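Long-range contacts in extracellular sialidase/neuraminidase, putative (Aspergillus fumigatus, PDB 2XZK), which probably releases terminal sialic acids, with KDN as a likely preferred substrate, from glycoconjugates by hydrolysing their glycosidic bonds: residues G34-R39 with N365-I370; G336-M341 with L352-F357; G123-Q128 with V139-D144. All coordinates share one frame; numbering follows the deposited sequence.

Overall arrangement
All three contacts reach the same bound 3-fluoro-KDN sugar, FKD, in the central pocket of a six-bladed β-propeller. Contact 1 joins the first strand of one blade (37-45) to strand 368-375, an interior strand of the neighbouring blade's sheet, and brings Arg39 to the carboxylate of the sugar. Contact 2, a hairpin pairing in that second blade, supplies Tyr338, bonded covalently to the anomeric carbon. The two touch, their centres about 11 Å apart, and Glu354 of contact 2 bridges them through a salt bridge from Arg39 NE to Glu354 OE2 (2.9 Å). Contact 3 stands apart, its centre about 21 Å from that of contact 1 and about 26 Å from that of contact 2, and meets the glycerol tail of FKD through Gln128.

Contact 1. Residues G34-R39 with N365-I370; sequences GFHSFR and NSYRAI. With FKD (3-deoxy-3-fluoro-D-erythro-alpha-L-manno-non-2-ulopyranosonic acid), chain C.
Ser37 OG is gripped by two groups: the backbone N of Arg368 donates to it at 3.0 Å, and His36 ND1 lies 2.7 Å from Ser37 OG in a second hydrogen bond. The far nitrogen of the same imidazole, His36 NE2, donates to Asn365 OD1 at 2.8 Å, reaching that oxygen from above the amide plane, and adds a weak bond to Asn365 O. With both nitrogens engaged, the rotation of the ring is fixed. Tyr367 lies over one face of it as an offset stack, centroids 4.2 Å apart and planes at 15°. His36 gets there because its CG stands anti to its backbone N (chi1 -180°), which carries the ring across to the 365-370 loop.

Farther along, one backbone bond, Phe38 N to Arg368 O (2.8 Å), links the strands. The short strand segments 37-39 and 368-370, which belong to neighbouring propeller blades, run at 52° to each other. Water 1 bridges the two strands, donating to Phe38 O and Ala369 O, while Ile370 CD1 packs against Phe38 CB.

Arg39 and Arg368 run side by side, Arg368 NH1 lying over the face of the Arg39 guanidinium. Each has its own carboxylate, Glu354 for Arg39 and Asp356 for Arg368. Arg39 NH1 and NH2 converge on one carboxylate oxygen, NH2 reaching FKD O1A at 2.8 Å. Together with Arg245 and Arg302, which also bond the sugar, this is consistent with the arginine triad of sialidases: a strongly positive site that should hold the substrate as its carboxylate anion.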
loop_
_atom_site.group_PDB
_atom_site.type_symbol
_atom_site.label_atom_id
_atom_site.label_comp_id
_atom_site.label_asym_id
_atom_site.label_seq_id
_atom_site.Cartn_x
_atom_site.Cartn_y
_atom_site.Cartn_z
ATOM N N GLY A 34 -15.550 -16.195 -0.325
ATOM C CA GLY A 34 -14.788 -15.880 0.878
ATOM C C GLY A 34 -13.283 -15.955 0.662
ATOM O O GLY A 34 -12.813 -16.400 -0.384
ATOM N N PHE A 35 -12.527 -15.551 1.675
ATOM C CA PHE A 35 -11.069 -15.480 1.564
ATOM C C PHE A 35 -10.392 -15.921 2.846
ATOM O O PHE A 35 -10.757 -15.479 3.945
ATOM C CB PHE A 35 -10.630 -14.058 1.192
ATOM C CG PHE A 35 -11.231 -13.553 -0.088
ATOM C CD1 PHE A 35 -10.616 -13.821 -1.307
ATOM C CD2 PHE A 35 -12.425 -12.814 -0.085
ATOM C CE1 PHE A 35 -11.159 -13.372 -2.497
ATOM C CE2 PHE A 35 -12.981 -12.361 -1.286
ATOM C CZ PHE A 35 -12.346 -12.638 -2.494
ATOM N N HIS A 36 -9.400 -16.798 2.702
ATOM C CA HIS A 36 -8.582 -17.234 3.819
ATOM C C HIS A 36 -7.935 -16.033 4.509
ATOM O O HIS A 36 -8.061 -15.848 5.727
ATOM C CB HIS A 36 -7.506 -18.211 3.320
ATOM C CG HIS A 36 -6.610 -18.726 4.402
ATOM N ND1 HIS A 36 -5.553 -17.996 4.907
ATOM C CD2 HIS A 36 -6.605 -19.904 5.069
ATOM C CE1 HIS A 36 -4.937 -18.704 5.838
ATOM N NE2 HIS A 36 -5.560 -19.863 5.960
ATOM N N SER A 37 -7.263 -15.208 3.707
ATOM C CA SER A 37 -6.449 -14.121 4.214
ATOM C C SER A 37 -6.635 -12.858 3.379
ATOM O O SER A 37 -6.964 -12.910 2.187
ATOM C CB SER A 37 -4.972 -14.516 4.213
ATOM O OG SER A 37 -4.684 -15.448 5.232
ATOM N N PHE A 38 -6.446 -11.719 4.038
ATOM C CA PHE A 38 -6.356 -10.436 3.353
ATOM C C PHE A 38 -4.981 -9.860 3.607
ATOM O O PHE A 38 -4.536 -9.782 4.745
ATOM C CB PHE A 38 -7.442 -9.494 3.848
ATOM C CG PHE A 38 -8.825 -9.955 3.489
ATOM C CD1 PHE A 38 -9.318 -9.729 2.214
ATOM C CD2 PHE A 38 -9.612 -10.656 4.407
ATOM C CE1 PHE A 38 -10.586 -10.161 1.849
ATOM C CE2 PHE A 38 -10.897 -11.099 4.041
ATOM C CZ PHE A 38 -11.377 -10.844 2.762
ATOM N N ARG A 39 -4.309 -9.479 2.530
ATOM C CA ARG A 39 -2.959 -8.934 2.619
ATOM C C ARG A 39 -2.820 -7.787 1.633
ATOM O O ARG A 39 -3.684 -7.586 0.778
ATOM C CB ARG A 39 -1.892 -10.005 2.338
ATOM C CG ARG A 39 -1.667 -11.009 3.472
ATOM C CD ARG A 39 -0.276 -11.631 3.413
ATOM N NE ARG A 39 0.716 -10.585 3.628
ATOM C CZ ARG A 39 1.942 -10.565 3.129
ATOM N NH1 ARG A 39 2.400 -11.576 2.393
ATOM N NH2 ARG A 39 2.719 -9.510 3.383
ATOM N N ASN A 365 -1.075 -21.620 6.223
ATOM C CA ASN A 365 -2.418 -21.570 6.830
ATOM C C ASN A 365 -2.615 -20.497 7.919
ATOM O O ASN A 365 -3.684 -20.407 8.540
ATOM C CB ASN A 365 -2.849 -22.956 7.340
ATOM C CG ASN A 365 -4.354 -23.046 7.604
ATOM O OD1 ASN A 365 -5.178 -22.518 6.835
ATOM N ND2 ASN A 365 -4.723 -23.734 8.683
ATOM N N SER A 366 -1.598 -19.668 8.126
ATOM C CA SER A 366 -1.719 -18.575 9.079
ATOM C C SER A 366 -2.630 -17.477 8.534
ATOM O O SER A 366 -2.345 -16.861 7.500
ATOM C CB SER A 366 -0.350 -18.036 9.454
ATOM O OG SER A 366 0.278 -18.919 10.368
ATOM N N TYR A 367 -3.734 -17.257 9.235
ATOM C CA TYR A 367 -4.735 -16.293 8.798
ATOM C C TYR A 367 -4.212 -14.871 8.916
ATOM O O TYR A 367 -3.608 -14.498 9.920
ATOM C CB TYR A 367 -6.034 -16.453 9.589
ATOM C CG TYR A 367 -6.705 -17.781 9.350
ATOM C CD1 TYR A 367 -7.533 -17.969 8.250
ATOM C CD2 TYR A 367 -6.496 -18.853 10.222
ATOM C CE1 TYR A 367 -8.143 -19.194 8.017
ATOM C CE2 TYR A 367 -7.113 -20.099 10.000
ATOM C CZ TYR A 367 -7.925 -20.255 8.889
ATOM O OH TYR A 367 -8.553 -21.462 8.638
ATOM N N ARG A 368 -4.451 -14.094 7.866
ATOM C CA ARG A 368 -4.020 -12.708 7.832
ATOM C C ARG A 368 -5.205 -11.767 7.684
ATOM O O ARG A 368 -6.072 -11.958 6.837
ATOM C CB ARG A 368 -3.042 -12.475 6.678
ATOM C CG ARG A 368 -1.967 -13.537 6.532
ATOM C CD ARG A 368 -1.001 -13.508 7.715
ATOM N NE ARG A 368 0.157 -14.348 7.463
ATOM C CZ ARG A 368 1.217 -13.965 6.761
ATOM N NH1 ARG A 368 1.269 -12.738 6.242
ATOM N NH2 ARG A 368 2.228 -14.803 6.581
ATOM N N ALA A 369 -5.222 -10.751 8.537
ATOM C CA ALA A 369 -6.263 -9.739 8.543
ATOM C C ALA A 369 -5.650 -8.350 8.364
ATOM O O ALA A 369 -4.420 -8.184 8.430
ATOM C CB ALA A 369 -7.079 -9.825 9.851
ATOM N N ILE A 370 -6.498 -7.357 8.111
ATOM C CA ILE A 370 -6.023 -5.982 7.931
ATOM C C ILE A 370 -6.763 -5.028 8.862
ATOM O O ILE A 370 -7.990 -5.014 8.894
ATOM C CB ILE A 370 -6.112 -5.518 6.454
ATOM C CG1 ILE A 370 -5.239 -6.408 5.562
ATOM C CG2 ILE A 370 -5.682 -4.063 6.325
ATOM C CD1 ILE A 370 -5.360 -6.125 4.069
HETATM C C1 FKD C . 6.134 -9.964 1.649
HETATM F F1 FKD C . 4.283 -11.316 0.071
HETATM C C2 FKD C . 5.717 -9.465 0.258
HETATM C C3 FKD C . 4.317 -9.969 -0.145
HETATM C C4 FKD C . 4.044 -9.569 -1.597
HETATM O O4 FKD C . 2.826 -10.184 -1.997
HETATM C C5 FKD C . 5.184 -9.998 -2.538
HETATM O O5 FKD C . 4.925 -9.564 -3.870
HETATM C C6 FKD C . 6.518 -9.402 -2.059
HETATM O O6 FKD C . 6.722 -9.795 -0.691
HETATM C C7 FKD C . 7.771 -9.870 -2.830
HETATM O O7 FKD C . 7.937 -11.280 -2.680
HETATM C C8 FKD C . 9.040 -9.179 -2.286
HETATM O O8 FKD C . 8.930 -7.773 -2.481
HETATM C C9 FKD C . 10.321 -9.675 -2.970
HETATM O O9 FKD C . 10.236 -9.449 -4.375
HETATM O O1A FKD C . 5.250 -10.326 2.435
HETATM O O1B FKD C . 7.351 -9.925 1.936
HETATM O O HOH W 1 -2.655 -9.003 6.448
#

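Contact 2. Residues G336-M341 with L352-F357; sequences GGYSSM and LVESDF. With FKD (3-deoxy-3-fluoro-D-erythro-alpha-L-manno-non-2-ulopyranosonic acid), chain C; K99 ((2R,3R,4R,5R,6S)-2,3-bis(fluoranyl)-4,5-bis(oxidanyl)-6-[(1R,2R)-1,2,3-tris(oxidanyl)propyl]oxane-2-carboxylic acid), chain D.
Glu354 lies alongside Tyr338, pointing the same way, its carboxylate plane turned 28° from the ring. Its backbone and side chain both hold the tyrosine: Glu354 N donates to Tyr338 O at 3.1 Å, and Tyr338 N donates to Glu354 OE1 at 2.8 Å, meeting that oxygen from above the carboxylate plane. Water 2 gives OE1 a second donor and reaches on to Gly336 O. The other oxygen, OE2, turns toward strand 37-45, where it takes a salt bridge from Arg39 and a hydrogen bond from Ile40 N. The Glu354 chain is extended beyond CG (chi2 -174°), which lays its CD against Tyr338 CB at 3.4 Å.

The Tyr338 ring points into the pocket, where Tyr338 OH is joined to FKD C2 (1.7 Å), the anomeric carbon. This is the glycosyl-enzyme adduct expected of a retaining sialidase with a tyrosine nucleophile. Glu229 packs on the same tyrosine, an arrangement consistent with the Tyr/Glu pair of that family. Tyr338 and Glu354 belong to the antiparallel hairpin 334-343/349-356 of one propeller blade, with strand 334-343 at one edge of the blade's sheet.

Gly336 binds on one side of the corner at Gly337, its N donating to Glu354 O at 2.8 Å. On the other side Leu352 forms a hydrogen-bonded pair with Ser340: Leu352 N reaches Ser340 O at 2.8 Å, and Ser340 N returns to Leu352 O. The Leu352 and Ser340 side chains share one face of the sheet, where Leu352 packs on Pro41 and Val43 and Ser340 OG bonds Val43 N. Farther along the strand Asp356 OD2 accepts from O5 of the second sugar, K99 (2.7 Å).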
loop_
_atom_site.group_PDB
_atom_site.type_symbol
_atom_site.label_atom_id
_atom_site.label_comp_id
_atom_site.label_asym_id
_atom_site.label_seq_id
_atom_site.Cartn_x
_atom_site.Cartn_y
_atom_site.Cartn_z
ATOM N N GLY A 336 1.479 -6.270 12.230
ATOM C CA GLY A 336 2.785 -6.013 11.666
ATOM C C GLY A 336 2.899 -6.550 10.261
ATOM O O GLY A 336 2.561 -7.696 9.992
ATOM N N GLY A 337 3.399 -5.700 9.380
ATOM C CA GLY A 337 3.687 -6.070 8.006
ATOM C C GLY A 337 3.494 -4.871 7.091
ATOM O O GLY A 337 3.828 -3.736 7.450
ATOM N N TYR A 338 2.944 -5.135 5.909
ATOM C CA TYR A 338 2.683 -4.093 4.911
ATOM C C TYR A 338 1.670 -3.075 5.437
ATOM O O TYR A 338 0.820 -3.405 6.279
ATOM C CB TYR A 338 2.137 -4.715 3.611
ATOM C CG TYR A 338 3.113 -5.515 2.772
ATOM C CD1 TYR A 338 4.100 -6.329 3.355
ATOM C CD2 TYR A 338 3.007 -5.499 1.390
ATOM C CE1 TYR A 338 4.989 -7.070 2.559
ATOM C CE2 TYR A 338 3.867 -6.233 0.602
ATOM C CZ TYR A 338 4.848 -7.014 1.187
ATOM O OH TYR A 338 5.687 -7.723 0.349
ATOM N N SER A 339 1.754 -1.838 4.948
ATOM C CA SER A 339 0.857 -0.785 5.406
ATOM C C SER A 339 0.562 0.217 4.301
ATOM O O SER A 339 1.244 0.267 3.271
ATOM C CB SER A 339 1.469 -0.057 6.592
ATOM O OG SER A 339 2.668 0.580 6.177
ATOM N N SER A 340 -0.435 1.057 4.545
ATOM C CA SER A 340 -0.768 2.130 3.622
ATOM C C SER A 340 -1.390 3.267 4.403
ATOM O O SER A 340 -2.107 3.027 5.377
ATOM C CB SER A 340 -1.736 1.650 2.533
ATOM O OG SER A 340 -2.002 2.688 1.602
ATOM N N MET A 341 -1.127 4.502 3.994
ATOM C CA MET A 341 -1.664 5.660 4.703
ATOM C C MET A 341 -2.286 6.671 3.767
ATOM O O MET A 341 -1.857 6.842 2.619
ATOM C CB MET A 341 -0.558 6.370 5.494
ATOM C CG MET A 341 0.040 5.612 6.672
ATOM S SD MET A 341 1.246 6.675 7.531
ATOM C CE MET A 341 2.566 6.755 6.307
ATOM N N LEU A 352 -3.929 1.569 6.970
ATOM C CA LEU A 352 -4.209 0.146 6.910
ATOM C C LEU A 352 -2.946 -0.608 7.272
ATOM O O LEU A 352 -1.875 -0.255 6.781
ATOM C CB LEU A 352 -4.676 -0.254 5.502
ATOM C CG LEU A 352 -6.072 0.182 5.068
ATOM C CD1 LEU A 352 -6.270 -0.270 3.621
ATOM C CD2 LEU A 352 -7.201 -0.369 5.969
ATOM N N VAL A 353 -3.052 -1.631 8.127
ATOM C CA VAL A 353 -1.869 -2.368 8.589
ATOM C C VAL A 353 -2.193 -3.853 8.652
ATOM O O VAL A 353 -3.210 -4.264 9.231
ATOM C CB VAL A 353 -1.369 -1.907 10.001
ATOM C CG1 VAL A 353 -0.005 -2.502 10.305
ATOM C CG2 VAL A 353 -1.310 -0.367 10.113
ATOM N N GLU A 354 -1.329 -4.660 8.047
ATOM C CA GLU A 354 -1.475 -6.105 8.116
ATOM C C GLU A 354 -1.357 -6.613 9.543
ATOM O O GLU A 354 -0.651 -6.026 10.378
ATOM C CB GLU A 354 -0.405 -6.777 7.264
ATOM C CG GLU A 354 -0.565 -6.559 5.786
ATOM C CD GLU A 354 0.433 -7.362 4.975
ATOM O OE1 GLU A 354 1.578 -7.591 5.440
ATOM O OE2 GLU A 354 0.074 -7.764 3.852
ATOM N N SER A 355 -2.053 -7.719 9.798
ATOM C CA SER A 355 -1.995 -8.427 11.069
ATOM C C SER A 355 -2.037 -9.937 10.766
ATOM O O SER A 355 -2.648 -10.370 9.785
ATOM C CB SER A 355 -3.171 -8.008 11.957
ATOM O OG SER A 355 -3.008 -8.491 13.283
ATOM N N ASP A 356 -1.384 -10.720 11.613
ATOM C CA ASP A 356 -1.150 -12.144 11.371
ATOM C C ASP A 356 -1.476 -12.923 12.640
ATOM O O ASP A 356 -0.855 -12.711 13.691
ATOM C CB ASP A 356 0.321 -12.346 10.961
ATOM C CG ASP A 356 0.658 -13.790 10.557
ATOM O OD1 ASP A 356 -0.181 -14.705 10.705
ATOM O OD2 ASP A 356 1.788 -13.998 10.067
ATOM N N PHE A 357 -2.472 -13.799 12.533
ATOM C CA PHE A 357 -2.855 -14.686 13.647
ATOM C C PHE A 357 -1.747 -15.664 14.039
ATOM O O PHE A 357 -1.650 -16.043 15.209
ATOM C CB PHE A 357 -4.155 -15.423 13.330
ATOM C CG PHE A 357 -5.366 -14.575 13.500
ATOM C CD1 PHE A 357 -5.839 -13.787 12.451
ATOM C CD2 PHE A 357 -6.017 -14.520 14.724
ATOM C CE1 PHE A 357 -6.960 -12.976 12.615
ATOM C CE2 PHE A 357 -7.129 -13.720 14.894
ATOM C CZ PHE A 357 -7.601 -12.937 13.841
HETATM C C1 FKD C . 6.134 -9.964 1.649
HETATM F F1 FKD C . 4.283 -11.316 0.071
HETATM C C2 FKD C . 5.717 -9.465 0.258
HETATM C C3 FKD C . 4.317 -9.969 -0.145
HETATM C C4 FKD C . 4.044 -9.569 -1.597
HETATM O O4 FKD C . 2.826 -10.184 -1.997
HETATM C C5 FKD C . 5.184 -9.998 -2.538
HETATM O O5 FKD C . 4.925 -9.564 -3.870
HETATM C C6 FKD C . 6.518 -9.402 -2.059
HETATM O O6 FKD C . 6.722 -9.795 -0.691
HETATM C C7 FKD C . 7.771 -9.870 -2.830
HETATM O O7 FKD C . 7.937 -11.280 -2.680
HETATM C C8 FKD C . 9.040 -9.179 -2.286
HETATM O O8 FKD C . 8.930 -7.773 -2.481
HETATM C C9 FKD C . 10.321 -9.675 -2.970
HETATM O O9 FKD C . 10.236 -9.449 -4.375
HETATM O O1A FKD C . 5.250 -10.326 2.435
HETATM O O1B FKD C . 7.351 -9.925 1.936
HETATM O O1A K99 D . 8.742 -11.624 9.832
HETATM C C1 K99 D . 8.271 -11.564 10.998
HETATM O O1B K99 D . 8.402 -10.601 11.794
HETATM C C2 K99 D . 7.496 -12.793 11.524
HETATM C C3 K99 D . 6.310 -12.396 12.420
HETATM F F1 K99 D . 5.889 -13.518 13.104
HETATM C C4 K99 D . 5.132 -11.804 11.630
HETATM O O4 K99 D . 4.042 -11.555 12.520
HETATM O O6 K99 D . 6.990 -13.624 10.463
HETATM C C6 K99 D . 5.902 -13.108 9.635
HETATM C C5 K99 D . 4.692 -12.759 10.519
HETATM O O5 K99 D . 3.681 -12.152 9.722
HETATM C C7 K99 D . 5.719 -14.135 8.508
HETATM O O7 K99 D . 5.200 -15.355 9.047
HETATM C C8 K99 D . 7.091 -14.401 7.853
HETATM O O8 K99 D . 7.692 -13.147 7.499
HETATM C C9 K99 D . 7.021 -15.327 6.628
HETATM O O9 K99 D . 6.108 -14.810 5.658
HETATM F F2 K99 D . 8.356 -13.526 12.256
HETATM O O HOH W 2 2.050 -9.328 7.738
#

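Contact 3. Residues G123-Q128 with V139-D144; sequences GATYSQ and VTKKID. With FKD (3-deoxy-3-fluoro-D-erythro-alpha-L-manno-non-2-ulopyranosonic acid), chain C.
Ser127 and Thr140 form the tight, buried side of this contact. Thr140 OG1 donates to Ser127 OG at 2.7 Å, and Asp132 of the intervening loop bonds both residues, its N to Thr140 OG1 and its OD2 to Ser127 OG. Backbone bonds run alongside in parallel register: Lys141 N to Thr125 O, Ser127 N to Lys141 O, and Ile143 N to Ser127 O (2.8 Å). Ile143 CG1 packs against Tyr126 CB at 3.8 Å.

The outer side is nearer solvent, and its polar links are a weak bond and a water. Lys141 folds back over one face of the Tyr126 ring, its CE 3.3 Å from Tyr126 CZ. Bends at chi3 (-74°) and chi4 (-71°) bring the ammonium over the ring as a cation-pi partner, NZ 4.9 Å from the centroid, and into a weak bond with Thr125 OG1. Water 3 links Tyr126 OH to Asp144 OD2.

At the inner end Gln128 extends into the pocket, with OE1 accepting from FKD O7 at 2.7 Å and NE2 donating almost straight to FKD O9 (2.9 Å). The parallel pair lies in a loop excursion between strands 115-122 and 152-158 of one propeller blade, and the adjoining Gln128 lines the glycerol-tail end of the sialidase pocket.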
loop_
_atom_site.group_PDB
_atom_site.type_symbol
_atom_site.label_atom_id
_atom_site.label_comp_id
_atom_site.label_asym_id
_atom_site.label_seq_id
_atom_site.Cartn_x
_atom_site.Cartn_y
_atom_site.Cartn_z
ATOM N N GLY A 123 0.017 -15.448 -13.792
ATOM C CA GLY A 123 -0.833 -16.595 -14.120
ATOM C C GLY A 123 -1.041 -17.567 -12.979
ATOM O O GLY A 123 -0.273 -17.588 -12.019
ATOM N N ALA A 124 -2.082 -18.392 -13.103
ATOM C CA ALA A 124 -2.477 -19.362 -12.067
ATOM C C ALA A 124 -1.407 -20.393 -11.706
ATOM O O ALA A 124 -1.410 -20.922 -10.597
ATOM C CB ALA A 124 -3.774 -20.073 -12.479
ATOM N N THR A 125 -0.496 -20.656 -12.642
ATOM C CA THR A 125 0.477 -21.738 -12.494
ATOM C C THR A 125 1.909 -21.237 -12.314
ATOM O O THR A 125 2.868 -22.029 -12.395
ATOM C CB THR A 125 0.396 -22.738 -13.689
ATOM O OG1 THR A 125 0.757 -22.072 -14.899
ATOM C CG2 THR A 125 -1.025 -23.290 -13.824
ATOM N N TYR A 126 2.056 -19.936 -12.055
ATOM C CA TYR A 126 3.380 -19.328 -11.903
ATOM C C TYR A 126 3.524 -18.714 -10.526
ATOM O O TYR A 126 2.550 -18.212 -9.963
ATOM C CB TYR A 126 3.624 -18.263 -12.976
ATOM C CG TYR A 126 3.786 -18.835 -14.363
ATOM C CD1 TYR A 126 2.676 -19.043 -15.185
ATOM C CD2 TYR A 126 5.044 -19.198 -14.845
ATOM C CE1 TYR A 126 2.818 -19.586 -16.462
ATOM C CE2 TYR A 126 5.198 -19.738 -16.118
ATOM C CZ TYR A 126 4.079 -19.925 -16.921
ATOM O OH TYR A 126 4.222 -20.461 -18.183
ATOM N N SER A 127 4.742 -18.758 -9.992
ATOM C CA SER A 127 5.039 -18.110 -8.717
ATOM C C SER A 127 6.418 -17.481 -8.790
ATOM O O SER A 127 7.218 -17.831 -9.651
ATOM C CB SER A 127 4.924 -19.086 -7.538
ATOM O OG SER A 127 5.964 -20.055 -7.524
ATOM N N GLN A 128 6.689 -16.532 -7.897
ATOM C CA GLN A 128 7.976 -15.849 -7.890
ATOM C C GLN A 128 9.170 -16.811 -7.859
ATOM O O GLN A 128 10.114 -16.643 -8.631
ATOM C CB GLN A 128 8.057 -14.850 -6.727
ATOM C CG GLN A 128 9.249 -13.903 -6.820
ATOM C CD GLN A 128 9.211 -12.795 -5.787
ATOM O OE1 GLN A 128 8.492 -12.865 -4.788
ATOM N NE2 GLN A 128 9.986 -11.752 -6.036
ATOM N N VAL A 139 2.350 -28.126 -9.136
ATOM C CA VAL A 139 3.603 -27.465 -8.818
ATOM C C VAL A 139 3.766 -26.263 -9.763
ATOM O O VAL A 139 3.649 -26.402 -10.981
ATOM C CB VAL A 139 4.789 -28.459 -8.963
ATOM C CG1 VAL A 139 6.126 -27.767 -8.771
ATOM C CG2 VAL A 139 4.632 -29.609 -7.972
ATOM N N THR A 140 4.013 -25.080 -9.204
ATOM C CA THR A 140 4.138 -23.894 -10.041
ATOM C C THR A 140 5.449 -23.858 -10.818
ATOM O O THR A 140 6.450 -24.465 -10.418
ATOM C CB THR A 140 4.053 -22.583 -9.240
ATOM O OG1 THR A 140 5.173 -22.493 -8.347
ATOM C CG2 THR A 140 2.737 -22.494 -8.471
ATOM N N LYS A 141 5.412 -23.147 -11.938
ATOM C CA LYS A 141 6.606 -22.808 -12.692
ATOM C C LYS A 141 7.115 -21.483 -12.151
ATOM O O LYS A 141 6.325 -20.661 -11.669
ATOM C CB LYS A 141 6.268 -22.648 -14.173
ATOM C CG LYS A 141 5.911 -23.935 -14.886
ATOM C CD LYS A 141 5.318 -23.657 -16.250
ATOM C CE LYS A 141 3.885 -23.133 -16.150
ATOM N NZ LYS A 141 2.918 -24.177 -15.713
ATOM N N LYS A 142 8.423 -21.261 -12.240
ATOM C CA LYS A 142 8.989 -19.963 -11.880
ATOM C C LYS A 142 8.555 -18.881 -12.861
ATOM O O LYS A 142 8.565 -19.084 -14.072
ATOM C CB LYS A 142 10.518 -20.033 -11.807
ATOM C CG LYS A 142 11.136 -18.842 -11.096
ATOM C CD LYS A 142 12.663 -18.869 -11.093
ATOM C CE LYS A 142 13.192 -17.649 -10.331
ATOM N NZ LYS A 142 14.679 -17.505 -10.346
ATOM N N ILE A 143 8.154 -17.726 -12.330
ATOM C CA ILE A 143 7.864 -16.572 -13.163
ATOM C C ILE A 143 9.060 -16.277 -14.076
ATOM O O ILE A 143 10.208 -16.219 -13.629
ATOM C CB ILE A 143 7.434 -15.346 -12.307
ATOM C CG1 ILE A 143 5.958 -15.499 -11.924
ATOM C CG2 ILE A 143 7.616 -14.028 -13.066
ATOM C CD1 ILE A 143 5.480 -14.573 -10.853
ATOM N N ASP A 144 8.777 -16.158 -15.366
ATOM C CA ASP A 144 9.821 -16.031 -16.373
ATOM C C ASP A 144 9.514 -14.894 -17.345
ATOM O O ASP A 144 8.595 -14.112 -17.113
ATOM C CB ASP A 144 10.064 -17.372 -17.091
ATOM C CG ASP A 144 8.858 -17.865 -17.895
ATOM O OD1 ASP A 144 8.047 -17.048 -18.393
ATOM O OD2 ASP A 144 8.746 -19.105 -18.050
HETATM C C1 FKD C . 6.134 -9.964 1.649
HETATM F F1 FKD C . 4.283 -11.316 0.071
HETATM C C2 FKD C . 5.717 -9.465 0.258
HETATM C C3 FKD C . 4.317 -9.969 -0.145
HETATM C C4 FKD C . 4.044 -9.569 -1.597
HETATM O O4 FKD C . 2.826 -10.184 -1.997
HETATM C C5 FKD C . 5.184 -9.998 -2.538
HETATM O O5 FKD C . 4.925 -9.564 -3.870
HETATM C C6 FKD C . 6.518 -9.402 -2.059
HETATM O O6 FKD C . 6.722 -9.795 -0.691
HETATM C C7 FKD C . 7.771 -9.870 -2.830
HETATM O O7 FKD C . 7.937 -11.280 -2.680
HETATM C C8 FKD C . 9.040 -9.179 -2.286
HETATM O O8 FKD C . 8.930 -7.773 -2.481
HETATM C C9 FKD C . 10.321 -9.675 -2.970
HETATM O O9 FKD C . 10.236 -9.449 -4.375
HETATM O O1A FKD C . 5.250 -10.326 2.435
HETATM O O1B FKD C . 7.351 -9.925 1.936
HETATM O O HOH W 3 6.689 -20.258 -19.366
#